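Local coordinates for alpha-glucosidase (Pseudoalteromonas sp. K8, PDB 5HQA), which hydrolyses alpha-glucosidic linkages as a calcium-containing, chloride-activated member of glycoside hydrolase family 97, at residues A[512-524]-A[583-595]. Residues are numbered along the deposited sequence; the frame is centred on the assembly and turned at random.
Sequences TLAKQLALYVVLY and NDWYLGAVTDEQA. With MG (magnesium ion), chain F.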
loop_
_atom_site.group_PDB
_atom_site.type_symbol
_atom_site.label_atom_id
_atom_site.label_comp_id
_atom_site.label_asym_id
_atom_site.label_seq_id
_atom_site.Cartn_x
_atom_site.Cartn_y
_atom_site.Cartn_z
ATOM N N THR A 512 -8.506 -3.043 -21.141
ATOM C CA THR A 512 -8.319 -2.251 -22.346
ATOM C C THR A 512 -7.104 -1.342 -22.179
ATOM O O THR A 512 -6.532 -1.209 -21.096
ATOM C CB THR A 512 -9.554 -1.397 -22.655
ATOM O OG1 THR A 512 -9.708 -0.406 -21.631
ATOM C CG2 THR A 512 -10.813 -2.254 -22.740
ATOM N N LEU A 513 -6.726 -0.698 -23.286
ATOM C CA LEU A 513 -5.614 0.245 -23.266
ATOM C C LEU A 513 -5.933 1.457 -22.403
ATOM O O LEU A 513 -5.093 1.909 -21.618
ATOM C CB LEU A 513 -5.289 0.674 -24.700
ATOM C CG LEU A 513 -4.166 1.683 -24.917
ATOM C CD1 LEU A 513 -2.851 1.143 -24.395
ATOM C CD2 LEU A 513 -4.068 1.984 -26.413
ATOM N N ALA A 514 -7.141 2.007 -22.539
ATOM C CA ALA A 514 -7.497 3.173 -21.740
ATOM C C ALA A 514 -7.475 2.857 -20.248
ATOM O O ALA A 514 -7.140 3.724 -19.435
ATOM C CB ALA A 514 -8.868 3.701 -22.167
ATOM N N LYS A 515 -7.804 1.622 -19.861
ATOM C CA LYS A 515 -7.730 1.274 -18.443
ATOM C C LYS A 515 -6.291 1.351 -17.940
ATOM O O LYS A 515 -6.044 1.764 -16.798
ATOM C CB LYS A 515 -8.325 -0.118 -18.210
ATOM C CG LYS A 515 -8.198 -0.613 -16.761
ATOM C CD LYS A 515 -9.241 -1.682 -16.469
ATOM C CE LYS A 515 -9.011 -2.362 -15.128
ATOM N NZ LYS A 515 -9.969 -3.498 -14.973
ATOM N N GLN A 516 -5.321 0.982 -18.787
ATOM C CA GLN A 516 -3.920 1.110 -18.393
ATOM C C GLN A 516 -3.552 2.563 -18.122
ATOM O O GLN A 516 -2.762 2.848 -17.216
ATOM C CB GLN A 516 -3.006 0.524 -19.466
ATOM C CG GLN A 516 -3.082 -0.994 -19.585
ATOM C CD GLN A 516 -2.649 -1.688 -18.311
ATOM O OE1 GLN A 516 -1.574 -1.405 -17.770
ATOM N NE2 GLN A 516 -3.503 -2.575 -17.800
ATOM N N LEU A 517 -4.114 3.500 -18.898
ATOM C CA LEU A 517 -3.857 4.917 -18.646
ATOM C C LEU A 517 -4.525 5.379 -17.354
ATOM O O LEU A 517 -3.934 6.137 -16.571
ATOM C CB LEU A 517 -4.352 5.754 -19.822
ATOM C CG LEU A 517 -3.722 5.447 -21.175
ATOM C CD1 LEU A 517 -4.355 6.312 -22.248
ATOM C CD2 LEU A 517 -2.222 5.677 -21.111
ATOM N N ALA A 518 -5.758 4.930 -17.121
ATOM C CA ALA A 518 -6.495 5.340 -15.931
ATOM C C ALA A 518 -5.762 4.973 -14.644
ATOM O O ALA A 518 -5.926 5.655 -13.622
ATOM C CB ALA A 518 -7.884 4.706 -15.950
ATOM N N LEU A 519 -4.953 3.905 -14.667
ATOM C CA LEU A 519 -4.267 3.467 -13.449
ATOM C C LEU A 519 -3.410 4.569 -12.841
ATOM O O LEU A 519 -3.195 4.584 -11.625
ATOM C CB LEU A 519 -3.390 2.254 -13.740
ATOM C CG LEU A 519 -4.105 0.991 -14.208
ATOM C CD1 LEU A 519 -3.096 -0.139 -14.412
ATOM C CD2 LEU A 519 -5.188 0.593 -13.212
ATOM N N TYR A 520 -2.887 5.484 -13.664
ATOM C CA TYR A 520 -1.998 6.515 -13.143
ATOM C C TYR A 520 -2.723 7.491 -12.234
ATOM O O TYR A 520 -2.073 8.200 -11.457
ATOM C CB TYR A 520 -1.313 7.261 -14.303
ATOM C CG TYR A 520 -0.263 6.394 -14.961
ATOM C CD1 TYR A 520 1.047 6.396 -14.505
ATOM C CD2 TYR A 520 -0.597 5.532 -15.990
ATOM C CE1 TYR A 520 2.005 5.583 -15.074
ATOM C CE2 TYR A 520 0.355 4.707 -16.566
ATOM C CZ TYR A 520 1.654 4.738 -16.105
ATOM O OH TYR A 520 2.598 3.914 -16.671
ATOM N N VAL A 521 -4.048 7.563 -12.321
ATOM C CA VAL A 521 -4.817 8.389 -11.411
ATOM C C VAL A 521 -5.581 7.551 -10.391
ATOM O O VAL A 521 -5.815 8.023 -9.275
ATOM C CB VAL A 521 -5.775 9.323 -12.183
ATOM C CG1 VAL A 521 -6.365 10.388 -11.244
ATOM C CG2 VAL A 521 -5.042 9.982 -13.346
ATOM N N VAL A 522 -5.940 6.310 -10.723
ATOM C CA VAL A 522 -6.712 5.500 -9.788
ATOM C C VAL A 522 -5.836 4.965 -8.659
ATOM O O VAL A 522 -6.251 4.962 -7.495
ATOM C CB VAL A 522 -7.428 4.362 -10.541
ATOM C CG1 VAL A 522 -7.996 3.352 -9.552
ATOM C CG2 VAL A 522 -8.533 4.931 -11.412
ATOM N N LEU A 523 -4.623 4.490 -8.964
ATOM C CA LEU A 523 -3.771 3.851 -7.955
ATOM C C LEU A 523 -2.670 4.820 -7.549
ATOM O O LEU A 523 -1.731 5.053 -8.317
ATOM C CB LEU A 523 -3.174 2.546 -8.477
ATOM C CG LEU A 523 -4.156 1.436 -8.850
ATOM C CD1 LEU A 523 -3.381 0.230 -9.381
ATOM C CD2 LEU A 523 -5.032 1.042 -7.657
ATOM N N TYR A 524 -2.777 5.378 -6.345
ATOM C CA TYR A 524 -1.812 6.382 -5.918
ATOM C C TYR A 524 -0.454 5.748 -5.619
ATOM O O TYR A 524 -0.366 4.723 -4.934
ATOM C CB TYR A 524 -2.311 7.142 -4.684
ATOM C CG TYR A 524 -1.185 7.978 -4.124
ATOM C CD1 TYR A 524 -0.612 8.997 -4.889
ATOM C CD2 TYR A 524 -0.642 7.712 -2.869
ATOM C CE1 TYR A 524 0.453 9.743 -4.412
ATOM C CE2 TYR A 524 0.424 8.461 -2.381
ATOM C CZ TYR A 524 0.962 9.467 -3.164
ATOM O OH TYR A 524 2.016 10.197 -2.694
ATOM N N ASN A 583 -2.082 23.784 -11.240
ATOM C CA ASN A 583 -3.411 24.184 -11.680
ATOM C C ASN A 583 -4.209 23.080 -12.362
ATOM O O ASN A 583 -5.435 23.207 -12.454
ATOM C CB ASN A 583 -3.314 25.377 -12.634
ATOM C CG ASN A 583 -2.683 26.580 -11.985
ATOM O OD1 ASN A 583 -1.823 27.233 -12.576
ATOM N ND2 ASN A 583 -3.094 26.873 -10.759
ATOM N N ASP A 584 -3.569 22.012 -12.845
ATOM C CA ASP A 584 -4.291 20.979 -13.580
ATOM C C ASP A 584 -4.924 19.954 -12.644
ATOM O O ASP A 584 -4.353 19.590 -11.608
ATOM C CB ASP A 584 -3.366 20.255 -14.556
ATOM C CG ASP A 584 -2.968 21.111 -15.728
ATOM O OD1 ASP A 584 -2.272 20.580 -16.620
ATOM O OD2 ASP A 584 -3.351 22.307 -15.761
ATOM N N TRP A 585 -6.108 19.483 -13.029
ATOM C CA TRP A 585 -6.766 18.335 -12.423
ATOM C C TRP A 585 -6.632 17.128 -13.341
ATOM O O TRP A 585 -6.466 17.259 -14.555
ATOM C CB TRP A 585 -8.250 18.606 -12.175
ATOM C CG TRP A 585 -8.552 19.464 -10.988
ATOM C CD1 TRP A 585 -8.584 20.832 -10.941
ATOM C CD2 TRP A 585 -8.910 19.007 -9.682
ATOM N NE1 TRP A 585 -8.931 21.254 -9.676
ATOM C CE2 TRP A 585 -9.135 20.152 -8.885
ATOM C CE3 TRP A 585 -9.059 17.737 -9.105
ATOM C CZ2 TRP A 585 -9.495 20.066 -7.542
ATOM C CZ3 TRP A 585 -9.411 17.654 -7.765
ATOM C CH2 TRP A 585 -9.627 18.815 -7.002
ATOM N N TYR A 586 -6.721 15.945 -12.743
ATOM C CA TYR A 586 -6.674 14.693 -13.479
ATOM C C TYR A 586 -7.785 13.784 -12.983
ATOM O O TYR A 586 -8.177 13.851 -11.819
ATOM C CB TYR A 586 -5.321 14.004 -13.309
ATOM C CG TYR A 586 -4.236 14.660 -14.124
ATOM C CD1 TYR A 586 -3.646 15.852 -13.707
ATOM C CD2 TYR A 586 -3.817 14.095 -15.322
ATOM C CE1 TYR A 586 -2.662 16.466 -14.472
ATOM C CE2 TYR A 586 -2.833 14.691 -16.084
ATOM C CZ TYR A 586 -2.263 15.873 -15.658
ATOM O OH TYR A 586 -1.284 16.454 -16.422
ATOM N N LEU A 587 -8.296 12.935 -13.869
ATOM C CA LEU A 587 -9.310 11.970 -13.481
ATOM C C LEU A 587 -8.935 10.597 -14.021
ATOM O O LEU A 587 -8.428 10.476 -15.141
ATOM C CB LEU A 587 -10.704 12.389 -13.993
ATOM C CG LEU A 587 -11.878 11.450 -13.696
ATOM C CD1 LEU A 587 -13.160 12.244 -13.506
ATOM C CD2 LEU A 587 -12.052 10.404 -14.803
ATOM N N GLY A 588 -9.187 9.567 -13.225
ATOM C CA GLY A 588 -9.074 8.212 -13.720
ATOM C C GLY A 588 -10.272 7.407 -13.260
ATOM O O GLY A 588 -10.737 7.568 -12.125
ATOM N N ALA A 589 -10.801 6.556 -14.136
ATOM C CA ALA A 589 -11.901 5.669 -13.778
ATOM C C ALA A 589 -11.627 4.293 -14.368
ATOM O O ALA A 589 -11.098 4.189 -15.476
ATOM C CB ALA A 589 -13.245 6.209 -14.287
ATOM N N VAL A 590 -11.960 3.238 -13.619
ATOM C CA VAL A 590 -11.868 1.875 -14.134
ATOM C C VAL A 590 -13.112 1.104 -13.719
ATOM O O VAL A 590 -13.785 1.438 -12.740
ATOM C CB VAL A 590 -10.605 1.113 -13.659
ATOM C CG1 VAL A 590 -9.327 1.830 -14.120
ATOM C CG2 VAL A 590 -10.628 0.917 -12.152
ATOM N N THR A 591 -13.412 0.060 -14.484
ATOM C CA THR A 591 -14.495 -0.844 -14.146
ATOM C C THR A 591 -13.946 -2.265 -14.017
ATOM O O THR A 591 -12.750 -2.517 -14.197
ATOM C CB THR A 591 -15.608 -0.770 -15.192
ATOM O OG1 THR A 591 -16.709 -1.591 -14.781
ATOM C CG2 THR A 591 -15.080 -1.241 -16.560
ATOM N N ASP A 592 -14.844 -3.193 -13.698
ATOM C CA ASP A 592 -14.515 -4.611 -13.574
ATOM C C ASP A 592 -14.815 -5.327 -14.888
ATOM O O ASP A 592 -14.604 -4.759 -15.964
ATOM C CB ASP A 592 -15.295 -5.234 -12.406
ATOM C CG ASP A 592 -16.817 -5.056 -12.546
ATOM O OD1 ASP A 592 -17.257 -4.516 -13.583
ATOM O OD2 ASP A 592 -17.571 -5.467 -11.628
ATOM N N GLU A 593 -15.334 -6.558 -14.829
ATOM C CA GLU A 593 -15.609 -7.280 -16.069
ATOM C C GLU A 593 -16.794 -6.703 -16.843
ATOM O O GLU A 593 -16.986 -7.069 -18.012
ATOM C CB GLU A 593 -15.853 -8.768 -15.776
ATOM C CG GLU A 593 -17.209 -9.077 -15.114
ATOM C CD GLU A 593 -17.260 -8.712 -13.627
ATOM O OE1 GLU A 593 -16.193 -8.455 -13.019
ATOM O OE2 GLU A 593 -18.379 -8.682 -13.064
ATOM N N GLN A 594 -17.580 -5.811 -16.240
ATOM C CA GLN A 594 -18.773 -5.268 -16.877
ATOM C C GLN A 594 -18.487 -3.901 -17.487
ATOM O O GLN A 594 -17.804 -3.069 -16.881
ATOM C CB GLN A 594 -19.917 -5.134 -15.867
ATOM C CG GLN A 594 -20.434 -6.448 -15.306
ATOM C CD GLN A 594 -21.714 -6.260 -14.508
ATOM O OE1 GLN A 594 -22.288 -5.166 -14.474
ATOM N NE2 GLN A 594 -22.168 -7.328 -13.859
ATOM N N ALA A 595 -19.033 -3.664 -18.683
ATOM C CA ALA A 595 -19.110 -2.299 -19.196
ATOM C C ALA A 595 -20.032 -1.481 -18.296
ATOM O O ALA A 595 -21.061 -1.977 -17.829
ATOM C CB ALA A 595 -19.625 -2.293 -20.635
HETATM MG MG MG F . -17.694 -6.460 -9.793
HETATM O O HOH W 1 -16.554 -8.041 -10.361
HETATM O O HOH W 2 -19.311 -7.427 -10.693
HETATM O O HOH W 3 -18.050 -7.473 -8.013
#
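Helix 513-522 lies across strand 585-591 with the axes 6.2 Å apart and their directions 123° from each other, and the CA atoms come nearest at A518 and G588, 4.4 Å apart. The helix belongs to the TIM-barrel family region, the strand to the C-terminal antiparallel sheet, so this buried contact sits at the seam between the two. The approach depends on G588: a side chain there would run into A518 O and V521 CB. V521 and V522 straddle this glycine, CG1 of V521 resting 3.5 Å from G588 N and CG2 of V522 3.5 Å from G588 O. In V521 the CG1 branch stands anti to the backbone N (chi1 -168°), which leaves CG2 to meet Y586 CB. Further along, V590 presents CG1 to the helix, 3.7 Å from A518 CB and 3.8 Å from K515 CG. The extended K515 chain crosses V590 at about a right angle, and its NZ donates to T591 O at 3.0 Å, almost head-on to the carbonyl (170°); the same amine is also hydrogen-bonded to S651 OG, its strongest polar partner. A methionine in place of K515 would probably leave T591 O and S651 OG without their charged partner. Just beyond, D592 OD2 binds magnesium at 2.1 Å, alongside G565, D566 and three waters, while D592 OD1 closes an Asx turn with Q594 N. Apolar contact thus joins helix to sheet, and the lysine ties the strand's last residue, next to a magnesium ligand, to the helix.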